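Local coordinates for packaging protein UL32 (Human herpesvirus 8 type M, PDB 6XF9) that probably helps bring newly made capsids to nuclear replication compartments, and so controls cleavage and packaging of viral genomic DNA, as a zinc-binding five-subunit ring, at residues F72-L83 / L397-L407; L312-M320 / E362-D370. One frame throughout, in Å; residues are numbered along the deposited sequence.

Contact 1: residues F72-L83 / L397-L407; sequences FEDYACLCFFCL and LRASAAAGQLL
Ala76 of helix 72-83 packs on Ala401 and Ala402 where helix 397-402 crosses it almost perpendicularly, at 88°, and a Schellman motif at Gly404 then turns the chain to run along the first helix toward Phe80. Small side chains permit the close crossing, with axes 8.3 Å apart: Ala76 CB lies 3.6 Å from Ala401 O, and Ala402 CB sits against the CG methylene of Glu73. On one flank Arg398 reaches over the first turn of segment 72-83. A bend in its chain at chi3 (34°) carries the guanidinium between two acids, with the backbone carbonyl of Glu73 above one face. NH2 gives a nearly straight bond of 3.0 Å to Glu73 OE2, in the guanidinium plane, but on the anti side of the carboxylate and tilted out of its plane, whereas the salt bridge from NH1 to Asp74 OD1 has a weak, bent hydrogen bond. Both carboxylates stand nearly perpendicular to the guanidinium. The other oxygen of Asp74 makes a weak hydrogen bond to His106, and Cys77 SG touches Arg398 CG at 3.4 Å. Beyond the turn the contact is mainly apolar. Phe80, with CG anti to the backbone N (chi1 -175°), swings its ring to the second segment, where CE1 meets Leu406 CB at 3.9 Å. The two methyls of Leu407 divide between neighbours: CD1 touches Cys79 CB, while CD2 lies at the edge of the Phe80 ring and also packs 4.0 Å from Leu83 CD2. Leu83 CD2 further rests 3.8 Å from the carbonyl oxygen Leu406 O.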
loop_
_atom_site.group_PDB
_atom_site.type_symbol
_atom_site.label_atom_id
_atom_site.label_comp_id
_atom_site.label_asym_id
_atom_site.label_seq_id
_atom_site.Cartn_x
_atom_site.Cartn_y
_atom_site.Cartn_z
ATOM N N PHE D 72 -53.949 -10.822 16.369
ATOM C CA PHE D 72 -53.025 -10.693 15.256
ATOM C C PHE D 72 -53.209 -9.364 14.546
ATOM O O PHE D 72 -52.266 -8.858 13.931
ATOM C CB PHE D 72 -53.269 -11.813 14.263
ATOM C CG PHE D 72 -52.975 -13.175 14.792
ATOM C CD1 PHE D 72 -51.675 -13.642 14.861
ATOM C CD2 PHE D 72 -54.011 -13.999 15.232
ATOM C CE1 PHE D 72 -51.404 -14.916 15.331
ATOM C CE2 PHE D 72 -53.750 -15.283 15.719
ATOM C CZ PHE D 72 -52.441 -15.742 15.770
ATOM N N GLU D 73 -54.416 -8.799 14.596
ATOM C CA GLU D 73 -54.660 -7.506 13.974
ATOM C C GLU D 73 -54.244 -6.350 14.864
ATOM O O GLU D 73 -53.889 -5.285 14.350
ATOM C CB GLU D 73 -56.130 -7.337 13.610
ATOM C CG GLU D 73 -56.634 -8.242 12.518
ATOM C CD GLU D 73 -58.132 -8.066 12.298
ATOM O OE1 GLU D 73 -58.591 -8.315 11.152
ATOM O OE2 GLU D 73 -58.832 -7.615 13.247
ATOM N N ASP D 74 -54.297 -6.506 16.185
ATOM C CA ASP D 74 -53.842 -5.386 17.003
ATOM C C ASP D 74 -52.325 -5.324 17.037
ATOM O O ASP D 74 -51.743 -4.234 17.023
ATOM C CB ASP D 74 -54.405 -5.468 18.428
ATOM C CG ASP D 74 -55.911 -5.273 18.480
ATOM O OD1 ASP D 74 -56.429 -4.293 17.879
ATOM O OD2 ASP D 74 -56.567 -6.089 19.168
ATOM N N TYR D 75 -51.672 -6.485 17.096
ATOM C CA TYR D 75 -50.219 -6.504 17.009
ATOM C C TYR D 75 -49.764 -5.963 15.660
ATOM O O TYR D 75 -48.789 -5.209 15.585
ATOM C CB TYR D 75 -49.694 -7.916 17.266
ATOM C CG TYR D 75 -48.224 -8.117 16.989
ATOM C CD1 TYR D 75 -47.240 -7.445 17.718
ATOM C CD2 TYR D 75 -47.814 -9.010 16.017
ATOM C CE1 TYR D 75 -45.875 -7.647 17.442
ATOM C CE2 TYR D 75 -46.476 -9.219 15.742
ATOM C CZ TYR D 75 -45.505 -8.545 16.443
ATOM O OH TYR D 75 -44.169 -8.803 16.122
ATOM N N ALA D 76 -50.467 -6.325 14.583
ATOM C CA ALA D 76 -50.106 -5.823 13.262
ATOM C C ALA D 76 -50.309 -4.319 13.133
ATOM O O ALA D 76 -49.668 -3.692 12.284
ATOM C CB ALA D 76 -50.890 -6.549 12.177
ATOM N N CYS D 77 -51.213 -3.715 13.912
ATOM C CA CYS D 77 -51.316 -2.254 13.881
ATOM C C CYS D 77 -50.119 -1.607 14.540
ATOM O O CYS D 77 -49.575 -0.621 14.029
ATOM C CB CYS D 77 -52.581 -1.775 14.570
ATOM S SG CYS D 77 -53.963 -1.892 13.529
ATOM N N LEU D 78 -49.726 -2.123 15.707
ATOM C CA LEU D 78 -48.516 -1.651 16.369
ATOM C C LEU D 78 -47.326 -1.726 15.426
ATOM O O LEU D 78 -46.579 -0.752 15.267
ATOM C CB LEU D 78 -48.250 -2.491 17.609
ATOM C CG LEU D 78 -46.966 -2.126 18.324
ATOM C CD1 LEU D 78 -46.928 -0.649 18.623
ATOM C CD2 LEU D 78 -46.794 -2.980 19.564
ATOM N N CYS D 79 -47.155 -2.871 14.759
ATOM C CA CYS D 79 -46.072 -3.003 13.797
ATOM C C CYS D 79 -46.156 -1.934 12.704
ATOM O O CYS D 79 -45.164 -1.266 12.406
ATOM C CB CYS D 79 -46.076 -4.409 13.210
ATOM S SG CYS D 79 -45.653 -5.645 14.450
ATOM N N PHE D 80 -47.331 -1.720 12.123
ATOM C CA PHE D 80 -47.435 -0.715 11.064
ATOM C C PHE D 80 -47.002 0.655 11.566
ATOM O O PHE D 80 -46.340 1.407 10.845
ATOM C CB PHE D 80 -48.866 -0.663 10.533
ATOM C CG PHE D 80 -49.054 0.245 9.359
ATOM C CD1 PHE D 80 -48.762 -0.184 8.081
ATOM C CD2 PHE D 80 -49.552 1.508 9.530
ATOM C CE1 PHE D 80 -48.946 0.654 6.989
ATOM C CE2 PHE D 80 -49.747 2.353 8.445
ATOM C CZ PHE D 80 -49.443 1.927 7.174
ATOM N N PHE D 81 -47.377 1.002 12.796
ATOM C CA PHE D 81 -47.018 2.305 13.340
ATOM C C PHE D 81 -45.518 2.427 13.518
ATOM O O PHE D 81 -44.923 3.457 13.182
ATOM C CB PHE D 81 -47.732 2.523 14.678
ATOM C CG PHE D 81 -49.076 3.186 14.548
ATOM C CD1 PHE D 81 -50.057 2.645 13.734
ATOM C CD2 PHE D 81 -49.376 4.319 15.294
ATOM C CE1 PHE D 81 -51.291 3.250 13.612
ATOM C CE2 PHE D 81 -50.620 4.921 15.178
ATOM C CZ PHE D 81 -51.576 4.377 14.335
ATOM N N CYS D 82 -44.886 1.379 14.038
ATOM C CA CYS D 82 -43.442 1.410 14.235
ATOM C C CYS D 82 -42.720 1.603 12.909
ATOM O O CYS D 82 -41.784 2.399 12.811
ATOM C CB CYS D 82 -43.000 0.112 14.898
ATOM S SG CYS D 82 -43.539 -0.054 16.606
ATOM N N LEU D 83 -43.166 0.892 11.875
ATOM C CA LEU D 83 -42.600 1.009 10.540
ATOM C C LEU D 83 -42.606 2.450 10.048
ATOM O O LEU D 83 -41.736 2.847 9.263
ATOM C CB LEU D 83 -43.397 0.110 9.600
ATOM C CG LEU D 83 -42.912 -0.071 8.178
ATOM C CD1 LEU D 83 -41.490 -0.564 8.243
ATOM C CD2 LEU D 83 -43.810 -1.066 7.446
ATOM N N LEU D 397 -57.347 -1.641 6.640
ATOM C CA LEU D 397 -55.926 -1.565 6.957
ATOM C C LEU D 397 -55.501 -2.760 7.788
ATOM O O LEU D 397 -54.598 -3.509 7.402
ATOM C CB LEU D 397 -55.643 -0.292 7.753
ATOM C CG LEU D 397 -54.216 0.247 7.937
ATOM C CD1 LEU D 397 -53.686 0.824 6.629
ATOM C CD2 LEU D 397 -54.106 1.264 9.073
ATOM N N ARG D 398 -56.181 -2.979 8.915
ATOM C CA ARG D 398 -55.809 -4.060 9.819
ATOM C C ARG D 398 -55.833 -5.409 9.129
ATOM O O ARG D 398 -54.984 -6.263 9.398
ATOM C CB ARG D 398 -56.734 -4.072 11.024
ATOM C CG ARG D 398 -56.723 -2.781 11.789
ATOM C CD ARG D 398 -57.745 -2.786 12.911
ATOM N NE ARG D 398 -57.939 -4.098 13.537
ATOM C CZ ARG D 398 -58.019 -4.288 14.853
ATOM N NH1 ARG D 398 -57.880 -3.261 15.690
ATOM N NH2 ARG D 398 -58.213 -5.508 15.336
ATOM N N ALA D 399 -56.849 -5.654 8.306
ATOM C CA ALA D 399 -56.915 -6.909 7.567
ATOM C C ALA D 399 -55.703 -7.057 6.662
ATOM O O ALA D 399 -55.107 -8.136 6.569
ATOM C CB ALA D 399 -58.197 -6.955 6.744
ATOM N N SER D 400 -55.316 -5.969 6.002
ATOM C CA SER D 400 -54.178 -6.023 5.098
ATOM C C SER D 400 -52.901 -6.263 5.890
ATOM O O SER D 400 -52.111 -7.162 5.566
ATOM C CB SER D 400 -54.107 -4.711 4.315
ATOM O OG SER D 400 -53.180 -4.769 3.246
ATOM N N ALA D 401 -52.721 -5.501 6.977
ATOM C CA ALA D 401 -51.510 -5.586 7.791
ATOM C C ALA D 401 -51.416 -6.918 8.518
ATOM O O ALA D 401 -50.312 -7.438 8.717
ATOM C CB ALA D 401 -51.465 -4.443 8.800
ATOM N N ALA D 402 -52.547 -7.453 8.998
ATOM C CA ALA D 402 -52.507 -8.787 9.591
ATOM C C ALA D 402 -52.241 -9.873 8.548
ATOM O O ALA D 402 -51.550 -10.852 8.849
ATOM C CB ALA D 402 -53.806 -9.069 10.339
ATOM N N ALA D 403 -52.719 -9.697 7.305
ATOM C CA ALA D 403 -52.362 -10.588 6.198
ATOM C C ALA D 403 -50.951 -10.354 5.682
ATOM O O ALA D 403 -50.518 -11.051 4.757
ATOM C CB ALA D 403 -53.336 -10.415 5.038
ATOM N N GLY D 404 -50.224 -9.410 6.274
ATOM C CA GLY D 404 -48.847 -9.127 5.942
ATOM C C GLY D 404 -48.608 -8.240 4.740
ATOM O O GLY D 404 -47.441 -8.034 4.378
ATOM N N GLN D 405 -49.653 -7.677 4.122
ATOM C CA GLN D 405 -49.429 -6.965 2.864
ATOM C C GLN D 405 -48.797 -5.588 3.056
ATOM O O GLN D 405 -48.131 -5.087 2.132
ATOM C CB GLN D 405 -50.731 -6.803 2.082
ATOM C CG GLN D 405 -51.345 -8.084 1.603
ATOM C CD GLN D 405 -50.379 -8.907 0.814
ATOM O OE1 GLN D 405 -49.551 -8.371 0.070
ATOM N NE2 GLN D 405 -50.464 -10.229 0.966
ATOM N N LEU D 406 -49.003 -4.943 4.207
ATOM C CA LEU D 406 -48.522 -3.580 4.369
ATOM C C LEU D 406 -47.193 -3.506 5.108
ATOM O O LEU D 406 -46.714 -2.395 5.378
ATOM C CB LEU D 406 -49.544 -2.721 5.119
ATOM C CG LEU D 406 -50.757 -2.131 4.410
ATOM C CD1 LEU D 406 -51.776 -1.800 5.475
ATOM C CD2 LEU D 406 -50.417 -0.905 3.638
ATOM N N LEU D 407 -46.591 -4.649 5.450
ATOM C CA LEU D 407 -45.401 -4.648 6.287
ATOM C C LEU D 407 -44.162 -5.089 5.529
ATOM O O LEU D 407 -43.124 -5.332 6.147
ATOM C CB LEU D 407 -45.605 -5.538 7.512
ATOM C CG LEU D 407 -46.745 -5.075 8.418
ATOM C CD1 LEU D 407 -46.855 -5.923 9.663
ATOM C CD2 LEU D 407 -46.611 -3.598 8.772
#

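Contact 2: residues L312-M320 / E362-D370; sequences LQTLQCEVM and EIHKHLFCD. With ZN (zinc ion), chain P.
Leu367 projects from helix 362-369 onto helix 312-320, touching Leu312, Leu315 and Gln316 where the helices cross at -98° with axes 10.8 Å apart. The aliphatic contacts centre on its two methyls. CD2 lies 3.7 Å from the carbonyl oxygen Leu312 O and also meets CB of Leu312 and of Gln316, while CD1 packs against Leu315 CG, the two leucine side chains crossing at about a right angle. Leu315 CD2 extends this apolar layer to Ile363 CG2, and Ile355 of helix 349-357 closes on Leu312 and Leu315.

Aromatic contacts gather round Phe368. Its CG is anti to the carbonyl carbon (chi1 -55°), which brings the ring to the second half of segment 312-320. Val319 CG1 presses on CZ at 3.5 Å, and Gln316 CG approaches CE1. Met320, bent at chi2 and chi3, brings its sulfur 3.6 Å from Phe368 CE1 in an oblique Met-aromatic contact. The extended Gln316 chain runs past the ring in the opposite direction, its amide turned 78° from the ring plane.

No hydrogen bond links the two segments; within helix 312-320 Gln313 NE2 gives a weak hydrogen bond of 2.8 Å to Gln316 OE1.

His366 joins the crossing to the metal: its NE2 side packs against Leu312 CD1 at 3.9 Å, while ND1 binds zinc at 2.2 Å. Cys296, Cys299 and Cys373 supply the other ligands, so this helix crossing provides the histidine of a zinc site of three cysteines and one histidine, with a CxxC pair.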
loop_
_atom_site.group_PDB
_atom_site.type_symbol
_atom_site.label_atom_id
_atom_site.label_comp_id
_atom_site.label_asym_id
_atom_site.label_seq_id
_atom_site.Cartn_x
_atom_site.Cartn_y
_atom_site.Cartn_z
ATOM N N LEU D 312 -40.680 21.219 11.074
ATOM C CA LEU D 312 -39.247 21.245 10.854
ATOM C C LEU D 312 -38.935 21.337 9.372
ATOM O O LEU D 312 -38.014 22.058 8.980
ATOM C CB LEU D 312 -38.637 20.012 11.496
ATOM C CG LEU D 312 -38.848 20.116 13.006
ATOM C CD1 LEU D 312 -38.531 18.782 13.697
ATOM C CD2 LEU D 312 -38.040 21.278 13.620
ATOM N N GLN D 313 -39.702 20.634 8.525
ATOM C CA GLN D 313 -39.492 20.791 7.088
ATOM C C GLN D 313 -39.806 22.205 6.637
ATOM O O GLN D 313 -39.240 22.672 5.639
ATOM C CB GLN D 313 -40.293 19.783 6.251
ATOM C CG GLN D 313 -39.965 19.942 4.744
ATOM C CD GLN D 313 -38.453 19.794 4.408
ATOM O OE1 GLN D 313 -37.896 20.592 3.635
ATOM N NE2 GLN D 313 -37.807 18.727 4.947
ATOM N N THR D 314 -40.766 22.865 7.281
ATOM C CA THR D 314 -41.017 24.259 6.939
ATOM C C THR D 314 -39.901 25.158 7.456
ATOM O O THR D 314 -39.468 26.077 6.757
ATOM C CB THR D 314 -42.372 24.677 7.500
ATOM O OG1 THR D 314 -43.410 24.019 6.757
ATOM C CG2 THR D 314 -42.542 26.170 7.411
ATOM N N LEU D 315 -39.388 24.862 8.662
ATOM C CA LEU D 315 -38.221 25.558 9.195
ATOM C C LEU D 315 -37.007 25.368 8.286
ATOM O O LEU D 315 -36.255 26.320 8.029
ATOM C CB LEU D 315 -37.925 25.060 10.607
ATOM C CG LEU D 315 -36.684 25.590 11.331
ATOM C CD1 LEU D 315 -36.648 27.116 11.398
ATOM C CD2 LEU D 315 -36.565 24.964 12.712
ATOM N N GLN D 316 -36.807 24.150 7.775
ATOM C CA GLN D 316 -35.689 23.925 6.866
ATOM C C GLN D 316 -35.776 24.838 5.658
ATOM O O GLN D 316 -34.743 25.292 5.150
ATOM C CB GLN D 316 -35.627 22.466 6.424
ATOM C CG GLN D 316 -34.377 22.168 5.624
ATOM C CD GLN D 316 -34.311 20.731 5.186
ATOM O OE1 GLN D 316 -35.311 20.000 5.243
ATOM N NE2 GLN D 316 -33.103 20.280 4.835
ATOM N N CYS D 317 -36.996 25.045 5.131
ATOM C CA CYS D 317 -37.204 25.991 4.031
ATOM C C CYS D 317 -36.942 27.426 4.477
ATOM O O CYS D 317 -36.400 28.227 3.710
ATOM C CB CYS D 317 -38.617 25.853 3.451
ATOM S SG CYS D 317 -39.001 24.171 2.840
ATOM N N GLU D 318 -37.330 27.784 5.705
ATOM C CA GLU D 318 -37.060 29.145 6.152
ATOM C C GLU D 318 -35.564 29.366 6.263
ATOM O O GLU D 318 -35.050 30.418 5.858
ATOM C CB GLU D 318 -37.685 29.443 7.523
ATOM C CG GLU D 318 -39.207 29.577 7.644
ATOM C CD GLU D 318 -39.610 30.295 8.956
ATOM O OE1 GLU D 318 -40.326 29.716 9.803
ATOM O OE2 GLU D 318 -39.104 31.413 9.198
ATOM N N VAL D 319 -34.849 28.376 6.807
ATOM C CA VAL D 319 -33.405 28.497 6.978
ATOM C C VAL D 319 -32.709 28.613 5.620
ATOM O O VAL D 319 -31.828 29.459 5.424
ATOM C CB VAL D 319 -32.880 27.312 7.807
ATOM C CG1 VAL D 319 -31.368 27.308 7.793
ATOM C CG2 VAL D 319 -33.427 27.370 9.229
ATOM N N MET D 320 -33.122 27.796 4.651
ATOM C CA MET D 320 -32.525 27.845 3.321
ATOM C C MET D 320 -32.939 29.107 2.554
ATOM O O MET D 320 -32.092 29.802 1.979
ATOM C CB MET D 320 -32.938 26.599 2.548
ATOM C CG MET D 320 -32.431 25.307 3.141
ATOM S SD MET D 320 -30.643 25.318 3.307
ATOM C CE MET D 320 -30.228 24.437 1.787
ATOM N N GLU D 362 -28.107 22.115 17.782
ATOM C CA GLU D 362 -29.058 21.001 17.765
ATOM C C GLU D 362 -29.899 21.040 16.512
ATOM O O GLU D 362 -30.164 19.998 15.905
ATOM C CB GLU D 362 -29.975 21.001 18.986
ATOM C CG GLU D 362 -29.265 20.887 20.333
ATOM C CD GLU D 362 -30.225 20.593 21.469
ATOM O OE1 GLU D 362 -30.509 21.546 22.240
ATOM O OE2 GLU D 362 -30.726 19.436 21.557
ATOM N N ILE D 363 -30.347 22.234 16.121
ATOM C CA ILE D 363 -31.159 22.366 14.919
ATOM C C ILE D 363 -30.292 22.182 13.683
ATOM O O ILE D 363 -30.700 21.525 12.717
ATOM C CB ILE D 363 -31.885 23.724 14.931
ATOM C CG1 ILE D 363 -32.921 23.734 16.049
ATOM C CG2 ILE D 363 -32.570 24.007 13.609
ATOM C CD1 ILE D 363 -33.323 25.100 16.468
ATOM N N HIS D 364 -29.074 22.736 13.694
ATOM C CA HIS D 364 -28.134 22.485 12.602
ATOM C C HIS D 364 -27.885 20.996 12.441
ATOM O O HIS D 364 -27.958 20.455 11.332
ATOM C CB HIS D 364 -26.807 23.196 12.862
ATOM C CG HIS D 364 -25.787 22.990 11.782
ATOM N ND1 HIS D 364 -24.434 22.893 12.039
ATOM C CD2 HIS D 364 -25.921 22.882 10.438
ATOM C CE1 HIS D 364 -23.783 22.716 10.902
ATOM N NE2 HIS D 364 -24.661 22.707 9.916
ATOM N N LYS D 365 -27.560 20.321 13.547
ATOM C CA LYS D 365 -27.296 18.888 13.515
ATOM C C LYS D 365 -28.484 18.127 12.977
ATOM O O LYS D 365 -28.325 17.205 12.171
ATOM C CB LYS D 365 -26.954 18.396 14.908
ATOM C CG LYS D 365 -27.002 16.923 15.051
ATOM C CD LYS D 365 -26.841 16.544 16.504
ATOM C CE LYS D 365 -27.267 15.128 16.698
ATOM N NZ LYS D 365 -26.896 14.690 18.045
ATOM N N HIS D 366 -29.683 18.491 13.408
ATOM C CA HIS D 366 -30.844 17.677 13.066
ATOM C C HIS D 366 -31.284 17.879 11.632
ATOM O O HIS D 366 -31.594 16.908 10.943
ATOM C CB HIS D 366 -32.014 17.994 14.015
ATOM C CG HIS D 366 -33.303 17.342 13.620
ATOM N ND1 HIS D 366 -33.606 16.032 13.939
ATOM C CD2 HIS D 366 -34.350 17.812 12.905
ATOM C CE1 HIS D 366 -34.792 15.732 13.440
ATOM N NE2 HIS D 366 -35.259 16.789 12.798
ATOM N N LEU D 367 -31.300 19.113 11.140
ATOM C CA LEU D 367 -31.835 19.343 9.800
ATOM C C LEU D 367 -30.805 19.152 8.697
ATOM O O LEU D 367 -31.189 18.868 7.557
ATOM C CB LEU D 367 -32.415 20.756 9.675
ATOM C CG LEU D 367 -33.693 21.096 10.443
ATOM C CD1 LEU D 367 -33.929 22.594 10.376
ATOM C CD2 LEU D 367 -34.873 20.348 9.887
ATOM N N PHE D 368 -29.505 19.331 8.979
ATOM C CA PHE D 368 -28.520 19.382 7.904
ATOM C C PHE D 368 -27.341 18.434 8.061
ATOM O O PHE D 368 -26.647 18.213 7.069
ATOM C CB PHE D 368 -27.968 20.813 7.742
ATOM C CG PHE D 368 -29.032 21.888 7.533
ATOM C CD1 PHE D 368 -29.585 22.112 6.278
ATOM C CD2 PHE D 368 -29.463 22.683 8.596
ATOM C CE1 PHE D 368 -30.557 23.099 6.081
ATOM C CE2 PHE D 368 -30.443 23.684 8.401
ATOM C CZ PHE D 368 -30.983 23.882 7.145
ATOM N N CYS D 369 -27.092 17.858 9.245
ATOM C CA CYS D 369 -25.876 17.083 9.500
ATOM C C CYS D 369 -26.111 15.632 9.897
ATOM O O CYS D 369 -25.623 14.736 9.200
ATOM C CB CYS D 369 -25.014 17.743 10.582
ATOM S SG CYS D 369 -24.486 19.354 10.092
ATOM N N ASP D 370 -26.784 15.345 11.005
ATOM C CA ASP D 370 -26.713 13.978 11.515
ATOM C C ASP D 370 -27.448 13.031 10.573
ATOM O O ASP D 370 -28.557 13.341 10.138
ATOM C CB ASP D 370 -27.280 13.880 12.915
ATOM C CG ASP D 370 -27.000 12.527 13.548
ATOM O OD1 ASP D 370 -27.727 11.574 13.220
ATOM O OD2 ASP D 370 -26.029 12.392 14.335
HETATM ZN ZN ZN P . -32.591 14.626 15.287
#

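Overall arrangement
Contacts 1 and 2 are separate helix crossings, with centres 32 Å apart and nearest atoms about 15 Å apart; each centre lies about 18 Å from that of the chain. Contact 1 joins helix 71-83, early in the chain, to helix 391-402 and the turn after it, bridging more than 300 residues. Contact 2, between helices 308-321 and 360-369, falls wholly within that interval and spans a much shorter separation. Each is close to a three-cysteine, one-histidine zinc site of its own: His366 of contact 2 is itself a ligand, whereas Tyr75, on the helix of contact 1 but outside the interface, hydrogen-bonds to the ligand His130. Distant and local helix pairing thus combine with zinc binding in this mainly helical subunit of the pentamer.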